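Local coordinates for putative uncharacterized protein (Streptococcus suis, PDB 4XZ7), which is a homodimeric transglutaminase with antiphagocytic properties that acts as a virulence factor and probably cross-links proteins through a papain-like transglutaminase core, at residues 15-20 with 65-70; 38-43 with 84-89; 121-126 with 158-163; 141-146 with 163-168. All blocks are in the same frame, centred on the assembly; numbering follows the deposited sequence.

Contact 1 (15-20 with 65-70); sequences EVLNWE and FLVING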
# COMPACT_ATOMS: atom_id res chain seq x y z
N GLU B 15 -28.04 13.28 22.43
CA GLU B 15 -28.59 12.58 21.28
C GLU B 15 -27.56 12.52 20.19
O GLU B 15 -26.79 13.47 19.99
CB GLU B 15 -29.85 13.28 20.74
CG GLU B 15 -30.98 13.43 21.72
CD GLU B 15 -32.09 14.30 21.16
OE1 GLU B 15 -32.72 13.89 20.16
OE2 GLU B 15 -32.31 15.40 21.71
N VAL B 16 -27.55 11.40 19.48
CA VAL B 16 -26.67 11.21 18.35
C VAL B 16 -27.53 11.09 17.09
O VAL B 16 -28.28 10.12 16.95
CB VAL B 16 -25.79 9.96 18.54
CG1 VAL B 16 -24.87 9.75 17.36
CG2 VAL B 16 -24.99 10.10 19.82
N LEU B 17 -27.44 12.08 16.21
CA LEU B 17 -28.29 12.13 15.01
C LEU B 17 -27.47 12.12 13.74
O LEU B 17 -26.28 12.40 13.78
CB LEU B 17 -29.18 13.37 15.03
CG LEU B 17 -29.98 13.73 16.28
CD1 LEU B 17 -30.78 14.98 16.01
CD2 LEU B 17 -30.91 12.60 16.67
N ASN B 18 -28.08 11.81 12.61
CA ASN B 18 -27.36 11.93 11.35
C ASN B 18 -27.69 13.26 10.71
O ASN B 18 -28.50 14.02 11.25
CB ASN B 18 -27.69 10.79 10.39
CG ASN B 18 -29.18 10.66 10.10
OD1 ASN B 18 -29.97 11.57 10.37
ND2 ASN B 18 -29.56 9.52 9.54
N TRP B 19 -27.09 13.53 9.56
CA TRP B 19 -27.24 14.84 8.95
C TRP B 19 -28.69 15.22 8.67
O TRP B 19 -29.05 16.38 8.82
CB TRP B 19 -26.44 14.94 7.65
CG TRP B 19 -26.80 16.21 6.95
CD1 TRP B 19 -27.44 16.34 5.76
CD2 TRP B 19 -26.61 17.55 7.45
NE1 TRP B 19 -27.63 17.67 5.46
CE2 TRP B 19 -27.13 18.43 6.49
CE3 TRP B 19 -26.03 18.07 8.61
CZ2 TRP B 19 -27.09 19.82 6.65
CZ3 TRP B 19 -25.99 19.45 8.78
CH2 TRP B 19 -26.52 20.31 7.80
N GLU B 20 -29.52 14.27 8.29
CA GLU B 20 -30.91 14.57 7.94
C GLU B 20 -31.70 15.13 9.13
O GLU B 20 -32.25 16.26 9.10
CB GLU B 20 -31.57 13.30 7.39
CG GLU B 20 -33.00 13.43 6.91
CD GLU B 20 -33.55 12.10 6.37
OE1 GLU B 20 -34.78 12.00 6.17
OE2 GLU B 20 -32.75 11.16 6.15
N PHE B 65 -23.86 13.64 14.52
CA PHE B 65 -23.92 14.97 15.09
C PHE B 65 -24.47 14.82 16.49
O PHE B 65 -25.30 13.94 16.72
CB PHE B 65 -24.80 15.89 14.23
CG PHE B 65 -24.25 16.13 12.86
CD1 PHE B 65 -24.47 15.21 11.84
CD2 PHE B 65 -23.48 17.26 12.59
CE1 PHE B 65 -23.94 15.41 10.57
CE2 PHE B 65 -22.95 17.47 11.32
CZ PHE B 65 -23.18 16.54 10.32
N LEU B 66 -24.01 15.65 17.41
CA LEU B 66 -24.50 15.58 18.79
C LEU B 66 -25.47 16.70 19.10
O LEU B 66 -25.24 17.85 18.72
CB LEU B 66 -23.34 15.65 19.78
CG LEU B 66 -22.30 14.54 19.69
CD1 LEU B 66 -21.44 14.57 20.93
CD2 LEU B 66 -23.00 13.19 19.56
N VAL B 67 -26.55 16.36 19.79
CA VAL B 67 -27.41 17.36 20.37
C VAL B 67 -27.34 17.18 21.88
O VAL B 67 -27.58 16.10 22.39
CB VAL B 67 -28.87 17.25 19.87
CG1 VAL B 67 -29.72 18.35 20.47
CG2 VAL B 67 -28.92 17.32 18.35
N ILE B 68 -26.98 18.24 22.60
CA ILE B 68 -26.77 18.11 24.04
C ILE B 68 -27.74 18.97 24.83
O ILE B 68 -27.73 20.20 24.72
CB ILE B 68 -25.32 18.48 24.40
CG1 ILE B 68 -24.37 17.57 23.63
CG2 ILE B 68 -25.10 18.35 25.91
CD1 ILE B 68 -22.94 17.84 23.87
N ASN B 69 -28.58 18.30 25.63
CA ASN B 69 -29.62 18.98 26.40
C ASN B 69 -30.51 19.85 25.49
O ASN B 69 -30.87 20.98 25.84
CB ASN B 69 -29.02 19.84 27.52
CG ASN B 69 -28.31 19.00 28.59
OD1 ASN B 69 -28.36 17.77 28.57
ND2 ASN B 69 -27.67 19.67 29.53
N GLY B 70 -30.83 19.30 24.32
CA GLY B 70 -31.70 19.98 23.38
C GLY B 70 -31.00 21.00 22.49
O GLY B 70 -31.62 21.58 21.61
O HOH W 1 -30.09 16.72 23.89

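Contact 2 (38-43 with 84-89); sequences VLKLGF and VMNKGD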
# COMPACT_ATOMS: atom_id res chain seq x y z
N VAL B 38 -16.92 23.65 13.64
CA VAL B 38 -17.23 22.25 13.89
C VAL B 38 -16.11 21.56 14.65
O VAL B 38 -14.95 21.58 14.22
CB VAL B 38 -17.48 21.47 12.58
CG1 VAL B 38 -17.81 20.01 12.91
CG2 VAL B 38 -18.60 22.14 11.77
N LEU B 39 -16.46 20.98 15.79
CA LEU B 39 -15.54 20.22 16.62
C LEU B 39 -15.80 18.75 16.45
O LEU B 39 -16.94 18.32 16.45
CB LEU B 39 -15.68 20.60 18.10
CG LEU B 39 -15.41 22.07 18.43
CD1 LEU B 39 -15.75 22.37 19.88
CD2 LEU B 39 -13.95 22.40 18.12
N LYS B 40 -14.73 17.98 16.31
CA LYS B 40 -14.86 16.53 16.27
C LYS B 40 -14.28 15.97 17.55
O LYS B 40 -13.14 16.26 17.91
CB LYS B 40 -14.14 15.95 15.05
CG LYS B 40 -14.25 14.44 14.96
CD LYS B 40 -13.73 13.89 13.61
CE LYS B 40 -13.92 12.37 13.54
NZ LYS B 40 -13.47 11.75 12.26
N LEU B 41 -15.06 15.14 18.23
CA LEU B 41 -14.64 14.62 19.52
C LEU B 41 -13.42 13.74 19.34
O LEU B 41 -13.43 12.80 18.55
CB LEU B 41 -15.76 13.83 20.18
CG LEU B 41 -16.99 14.62 20.63
CD1 LEU B 41 -17.88 13.72 21.50
CD2 LEU B 41 -16.55 15.88 21.40
N GLY B 42 -12.37 14.06 20.09
CA GLY B 42 -11.15 13.28 20.07
C GLY B 42 -10.05 13.96 19.28
O GLY B 42 -8.92 13.45 19.23
N PHE B 43 -10.35 15.11 18.69
CA PHE B 43 -9.40 15.82 17.84
C PHE B 43 -9.12 17.23 18.34
O PHE B 43 -10.04 17.94 18.72
CB PHE B 43 -9.91 15.85 16.38
CG PHE B 43 -9.89 14.48 15.71
CD1 PHE B 43 -10.83 13.53 16.03
CD2 PHE B 43 -8.90 14.16 14.80
CE1 PHE B 43 -10.80 12.27 15.44
CE2 PHE B 43 -8.88 12.90 14.19
CZ PHE B 43 -9.82 11.96 14.53
N VAL B 84 -19.38 16.86 16.45
CA VAL B 84 -19.58 15.61 15.74
C VAL B 84 -18.63 14.54 16.24
O VAL B 84 -17.68 14.84 16.96
CB VAL B 84 -19.35 15.79 14.23
CG1 VAL B 84 -20.27 16.83 13.69
CG2 VAL B 84 -17.88 16.17 13.97
N MET B 85 -18.85 13.29 15.85
CA MET B 85 -17.90 12.24 16.19
C MET B 85 -17.96 11.14 15.14
O MET B 85 -18.99 10.99 14.47
CB MET B 85 -18.17 11.67 17.58
CG MET B 85 -19.41 10.83 17.68
SD MET B 85 -19.70 10.11 19.31
CE MET B 85 -21.17 9.19 18.92
N ASN B 86 -16.86 10.40 14.97
CA ASN B 86 -16.80 9.28 14.03
C ASN B 86 -17.96 8.33 14.23
O ASN B 86 -18.32 8.00 15.36
CB ASN B 86 -15.47 8.53 14.16
CG ASN B 86 -14.46 8.94 13.11
OD1 ASN B 86 -14.81 9.15 11.95
ND2 ASN B 86 -13.19 9.07 13.51
N LYS B 87 -18.57 7.91 13.12
CA LYS B 87 -19.76 7.06 13.17
C LYS B 87 -19.62 5.78 14.02
O LYS B 87 -20.59 5.32 14.62
CB LYS B 87 -20.20 6.69 11.74
CG LYS B 87 -20.88 7.84 10.97
CD LYS B 87 -21.45 7.36 9.62
CE LYS B 87 -22.36 8.39 8.95
NZ LYS B 87 -23.80 8.20 9.27
N GLY B 88 -18.43 5.19 14.09
CA GLY B 88 -18.30 3.98 14.91
C GLY B 88 -17.97 4.19 16.39
O GLY B 88 -17.86 3.23 17.15
N ASP B 89 -17.81 5.45 16.81
CA ASP B 89 -17.48 5.77 18.20
C ASP B 89 -18.61 5.41 19.14
O ASP B 89 -19.75 5.35 18.72
CB ASP B 89 -17.16 7.27 18.36
CG ASP B 89 -15.79 7.62 17.87
OD1 ASP B 89 -15.14 6.77 17.21
OD2 ASP B 89 -15.35 8.76 18.15
O HOH W 2 -14.76 11.10 16.70

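Contact 3 (121-126 with 158-163); sequences RIHALF and IYSHGL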
# COMPACT_ATOMS: atom_id res chain seq x y z
N ARG B 121 -13.21 5.65 18.96
CA ARG B 121 -13.01 6.28 20.26
C ARG B 121 -14.22 6.05 21.17
O ARG B 121 -15.31 5.71 20.70
CB ARG B 121 -12.73 7.79 20.08
CG ARG B 121 -11.41 8.05 19.37
CD ARG B 121 -11.17 9.52 18.99
NE ARG B 121 -10.20 9.59 17.89
CZ ARG B 121 -9.00 10.14 18.00
NH1 ARG B 121 -8.62 10.69 19.15
NH2 ARG B 121 -8.19 10.16 16.96
N ILE B 122 -14.00 6.18 22.47
CA ILE B 122 -15.10 6.15 23.43
C ILE B 122 -15.10 7.49 24.15
O ILE B 122 -14.03 8.09 24.35
CB ILE B 122 -14.96 4.96 24.44
CG1 ILE B 122 -16.05 4.98 25.51
CG2 ILE B 122 -13.59 4.96 25.13
CD1 ILE B 122 -16.21 3.64 26.20
N HIS B 123 -16.29 7.98 24.48
CA HIS B 123 -16.44 9.30 25.09
C HIS B 123 -17.35 9.25 26.31
O HIS B 123 -18.19 8.35 26.44
CB HIS B 123 -17.00 10.32 24.09
CG HIS B 123 -16.45 10.18 22.70
ND1 HIS B 123 -15.30 10.82 22.29
CD2 HIS B 123 -16.90 9.49 21.63
CE1 HIS B 123 -15.06 10.53 21.02
NE2 HIS B 123 -16.02 9.71 20.60
N ALA B 124 -17.22 10.22 27.20
CA ALA B 124 -18.04 10.20 28.40
C ALA B 124 -18.08 11.58 29.02
O ALA B 124 -17.13 12.36 28.88
CB ALA B 124 -17.51 9.16 29.39
N LEU B 125 -19.18 11.89 29.70
CA LEU B 125 -19.31 13.17 30.40
C LEU B 125 -18.62 13.16 31.75
O LEU B 125 -18.57 14.18 32.45
CB LEU B 125 -20.79 13.53 30.57
CG LEU B 125 -21.50 13.83 29.24
CD1 LEU B 125 -22.99 13.97 29.48
CD2 LEU B 125 -20.93 15.08 28.58
N PHE B 126 -18.09 12.00 32.13
CA PHE B 126 -17.25 11.91 33.32
C PHE B 126 -15.83 11.61 32.86
O PHE B 126 -15.62 11.17 31.74
CB PHE B 126 -17.76 10.83 34.29
CG PHE B 126 -17.99 9.50 33.63
CD1 PHE B 126 -16.95 8.57 33.54
CD2 PHE B 126 -19.22 9.17 33.11
CE1 PHE B 126 -17.16 7.35 32.93
CE2 PHE B 126 -19.43 7.95 32.51
CZ PHE B 126 -18.39 7.04 32.41
N ILE B 158 -16.50 16.94 27.94
CA ILE B 158 -16.57 15.64 27.27
C ILE B 158 -15.17 15.08 27.13
O ILE B 158 -14.31 15.74 26.58
CB ILE B 158 -17.22 15.74 25.88
CG1 ILE B 158 -18.65 16.26 25.99
CG2 ILE B 158 -17.24 14.38 25.21
CD1 ILE B 158 -19.32 16.52 24.64
N TYR B 159 -14.97 13.87 27.65
CA TYR B 159 -13.66 13.22 27.66
C TYR B 159 -13.65 12.10 26.65
O TYR B 159 -14.67 11.46 26.44
CB TYR B 159 -13.32 12.65 29.05
CG TYR B 159 -13.31 13.69 30.16
CD1 TYR B 159 -12.12 14.27 30.57
CD2 TYR B 159 -14.49 14.08 30.80
CE1 TYR B 159 -12.10 15.20 31.57
CE2 TYR B 159 -14.48 15.00 31.81
CZ TYR B 159 -13.29 15.57 32.19
OH TYR B 159 -13.28 16.51 33.19
N SER B 160 -12.48 11.82 26.08
CA SER B 160 -12.38 10.92 24.92
C SER B 160 -11.08 10.15 24.96
O SER B 160 -10.06 10.70 25.36
CB SER B 160 -12.42 11.71 23.60
OG SER B 160 -13.66 12.39 23.42
N HIS B 161 -11.10 8.90 24.52
CA HIS B 161 -9.82 8.23 24.24
C HIS B 161 -10.08 7.01 23.36
O HIS B 161 -11.23 6.65 23.12
CB HIS B 161 -9.08 7.83 25.54
CG HIS B 161 -9.81 6.82 26.39
ND1 HIS B 161 -10.06 5.54 25.96
CD2 HIS B 161 -10.29 6.90 27.65
CE1 HIS B 161 -10.70 4.87 26.91
NE2 HIS B 161 -10.86 5.68 27.95
N GLY B 162 -9.01 6.40 22.87
CA GLY B 162 -9.12 5.26 21.99
C GLY B 162 -9.96 4.15 22.58
O GLY B 162 -9.90 3.89 23.78
N LEU B 163 -10.78 3.54 21.73
CA LEU B 163 -11.54 2.36 22.12
C LEU B 163 -10.91 1.12 21.48
O LEU B 163 -10.68 0.14 22.16
CB LEU B 163 -13.01 2.48 21.70
CG LEU B 163 -13.89 1.27 22.03
CD1 LEU B 163 -13.76 0.88 23.51
CD2 LEU B 163 -15.34 1.56 21.70

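Contact 4 (141-146 with 163-168); sequences AGLGTA and LTVDNK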
# COMPACT_ATOMS: atom_id res chain seq x y z
N ALA B 141 3.32 -4.23 23.21
CA ALA B 141 2.76 -5.29 22.37
C ALA B 141 2.67 -4.86 20.91
O ALA B 141 2.07 -5.55 20.09
CB ALA B 141 1.37 -5.71 22.88
N GLY B 142 3.24 -3.70 20.60
CA GLY B 142 3.21 -3.18 19.24
C GLY B 142 1.90 -2.53 18.82
O GLY B 142 1.66 -2.30 17.63
N LEU B 143 1.07 -2.21 19.81
CA LEU B 143 -0.25 -1.65 19.55
C LEU B 143 -0.31 -0.17 19.90
O LEU B 143 0.51 0.33 20.67
CB LEU B 143 -1.32 -2.39 20.35
CG LEU B 143 -1.42 -3.91 20.17
CD1 LEU B 143 -2.31 -4.55 21.26
CD2 LEU B 143 -1.95 -4.24 18.76
N GLY B 144 -1.30 0.52 19.33
CA GLY B 144 -1.62 1.90 19.70
C GLY B 144 -3.12 2.07 19.78
O GLY B 144 -3.89 1.17 19.43
N THR B 145 -3.55 3.24 20.24
CA THR B 145 -4.97 3.52 20.45
C THR B 145 -5.07 5.02 20.61
O THR B 145 -4.11 5.65 21.06
CB THR B 145 -5.54 2.79 21.70
OG1 THR B 145 -6.96 2.64 21.58
CG2 THR B 145 -5.24 3.57 22.96
N ALA B 146 -6.19 5.60 20.20
CA ALA B 146 -6.27 7.05 20.14
C ALA B 146 -5.95 7.67 21.50
O ALA B 146 -6.22 7.09 22.56
CB ALA B 146 -7.63 7.49 19.66
N LEU B 163 -10.78 3.54 21.73
CA LEU B 163 -11.54 2.36 22.12
C LEU B 163 -10.91 1.12 21.48
O LEU B 163 -10.68 0.14 22.16
CB LEU B 163 -13.01 2.48 21.70
CG LEU B 163 -13.89 1.27 22.03
CD1 LEU B 163 -13.76 0.88 23.51
CD2 LEU B 163 -15.34 1.56 21.70
N THR B 164 -10.64 1.17 20.18
CA THR B 164 -10.01 0.04 19.51
C THR B 164 -8.49 0.14 19.57
O THR B 164 -7.91 1.24 19.57
CB THR B 164 -10.41 -0.07 18.03
OG1 THR B 164 -10.07 1.15 17.38
CG2 THR B 164 -11.93 -0.32 17.88
N VAL B 165 -7.84 -1.02 19.62
CA VAL B 165 -6.40 -1.10 19.52
C VAL B 165 -6.04 -1.68 18.16
O VAL B 165 -6.82 -2.44 17.57
CB VAL B 165 -5.79 -1.94 20.68
CG1 VAL B 165 -6.19 -1.35 22.01
CG2 VAL B 165 -6.25 -3.37 20.60
N ASP B 166 -4.88 -1.30 17.65
CA ASP B 166 -4.43 -1.77 16.35
C ASP B 166 -2.92 -1.68 16.34
O ASP B 166 -2.31 -1.13 17.27
CB ASP B 166 -5.03 -0.93 15.22
CG ASP B 166 -5.09 -1.68 13.88
OD1 ASP B 166 -4.47 -2.76 13.75
OD2 ASP B 166 -5.77 -1.17 12.96
N ASN B 167 -2.33 -2.27 15.31
CA ASN B 167 -0.94 -2.01 14.92
C ASN B 167 -0.61 -0.55 15.16
O ASN B 167 -1.34 0.33 14.71
CB ASN B 167 -0.80 -2.40 13.43
CG ASN B 167 0.62 -2.42 12.96
OD1 ASN B 167 1.39 -1.52 13.26
ND2 ASN B 167 0.97 -3.45 12.18
N LYS B 168 0.47 -0.25 15.89
CA LYS B 168 0.72 1.14 16.22
C LYS B 168 1.13 1.95 14.98
O LYS B 168 1.08 3.18 14.99
CB LYS B 168 1.79 1.25 17.32
CG LYS B 168 3.23 1.03 16.86
CD LYS B 168 4.21 1.10 18.05
CE LYS B 168 5.66 1.11 17.58
NZ LYS B 168 6.64 1.23 18.67
O HOH W 3 -8.23 1.63 23.84
O HOH W 4 -8.30 3.95 18.94

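Contact 1 (15-20 with 65-70)
Trp19 and Phe65 meet obliquely at the end of a strand pair, their six-membered rings 5.5 Å apart between centroids and their planes at 53°. Trp19 CE3 comes to 3.7 Å from Phe65 CZ, and the indole reaches it because CG stands anti to the backbone N (chi1 171°), swung off the first turn of helix 19-29. The carbonyl O of Leu17 lies in the plane of the Phe65 ring, at its edge. On the same side of the sheet Leu17 CD1 crosses Val67 CG2 at 3.8 Å, and Glu15 runs alongside Val67. The opposite side carries Val16 and Leu66, which lie side by side and point the same way, Val16 CG2 touching Leu66 CD2 at 3.7 Å. Beneath these side chains is an antiparallel ladder, part of a mixed sheet in which strand 63-68 also pairs with 79-86: Glu15-Val67 and Leu17-Phe65 are hydrogen-bonded pairs, with Val16-Leu66 as the non-hydrogen-bonded pair between them. Four backbone bonds join the strands, Phe65 N to Leu17 O measuring 2.8 Å. Asn18 follows as N-cap of the helix, its OD1 accepting from Ala21 N. At the other end one water accepts from Gly70 N at 2.7 Å and donates weakly to Val67 O and Glu15 OE2.

Contact 2 (38-43 with 84-89)
Lys40 lays its aliphatic chain across Val84 at about a right angle, CB 3.9 Å from Val84 CG2, and then runs on to the amide of Asn86. The chain is extended from end to end, with CG opposite the backbone N (chi1 -180°), which carries NZ two residues along the neighbouring strand. There NZ makes a weak hydrogen bond to Asn86 OD1 at 2.9 Å, while CE rests 3.4 Å from Asn86 ND2. Val38 CG1 meets the same methyl of Val84, CG2, at 4.0 Å, so this branch lies against two residues of the other strand. Lys40 and Val84 form a parallel bridge: Val84 N donates to Leu39 O at 2.8 Å and Leu41 N to Val84 O at 2.9 Å, both nearly straight. Beyond the bridge the strands part into a type II turn from Lys40 to Phe43 and a type I turn from Asn86 to Asp89. One water joins the two turns, accepting from Asn86 N and donating to Leu41 O and Asp89 OD2, each at 2.8 Å. The Asp89 carboxylate also leads on to strand 121-124, through His123 and Arg121. Strand 79-86 runs between 36-40 and 63-68 in a mixed sheet; Val38 packs on helix 53-59, and Leu41 reaches both Leu66 and His123.

Contact 3 (121-126 with 158-163)
Strands 121-124 and 158-162 run antiparallel, their axes 4.7 Å apart at closest approach and their directions 160° apart, with Ile122-His161 and Ala124-Tyr159 as hydrogen-bonded pairs. In the non-hydrogen-bonded pair between them, His123 ND1 and Ser160 OG share a short hydrogen bond of 2.5 Å; OG lies in the imidazole plane, at the ring edge. With NE2 bonded to Asp89 OD2, the imidazole is gripped at both nitrogens and its rotation is fixed. This long-range antiparallel pair belongs to a mixed sheet in which 121-124 also runs parallel to 90-91, and 158-162 is part of the long strand 157-167. On the sheet face opposite His123 and Ser160, Ile122 lies alongside His161, Ile122 CG2 3.4 Å from His161 CE1. His161 ND1 turns back to Gly162 O at 2.7 Å, with the oxygen in the ring plane although ND1 stands above the carbonyl plane, and NE2 bonds Tyr98 OH. Past the end of strand 121-124, Phe126 O meets Tyr159 CD2 at 3.3 Å, while the Phe126 ring receives Ala124 CB over its centre. Leu125 and Ile158 extend side by side, Leu125 CD2 touching Ile158 CG1 at 3.6 Å.

Contact 4 (141-146 with 163-168)
A Schellman motif ends helix 132-140 here, and its glycine leads straight into a short antiparallel strand pair at the dimer interface. Gly142, with positive phi, is the C-prime residue; its carbonyl O, just past the helix end, accepts from Lys168 N at 2.9 Å. Gly144 and Asp166 then form the hydrogen-bonded pair, Gly144 N to Asp166 O at 2.8 Å and Asp166 N to Gly144 O at 3.2 Å. Lys168 packs on this backbone, its CB 3.6 Å from Leu143 C. Leu143 turns away from the partner strand overall, yet CB and CD2 both touch Asp166 O at 3.5 Å, and CD1 crosses towards Val165 CG2. Beyond this pair the link to Thr164 O is made by the Thr145 hydroxyl and by a water from Ala146 N, so that this oxygen accepts twice. Thr145 OG1, held opposite the backbone N (chi1 -157°), donates to Thr164 O at 2.6 Å from well above the carbonyl plane, 50° out of it. Another water donates to Thr145 OG1. Asp166 OD1 takes Asn167 N at 2.7 Å and also Val186 N of the second subunit, whose Asn185 N bonds OD2. Asn167 ND2 reaches Asn183 O and Asp252 OD2 of that subunit, and Lys168 NZ returns to Asn139 OD1. The whole is a helix-to-strand connection through a Schellman glycine, with the far end of strand 157-167 carrying polar groups into the homodimer contact.

In the fold
From the N terminus, contact 1 closes the loop that runs through helix 19-29, strand 36-40 and helix 53-59, pairing strand 14-17 with 63-68. Contact 2 opens inside that span and closes after it, so the two cross; they touch through Phe65 and Val84 in one mixed sheet. Contact 3 follows in series, bringing 121-124 onto 157-167 in the second sheet, and Asp89 of contact 2 joins it to the first. Contact 4 crosses contact 3, shares Leu163 and uses the same long strand. Together they tie the two sheets of the N-terminal region, while contact 4 extends this region to the second subunit.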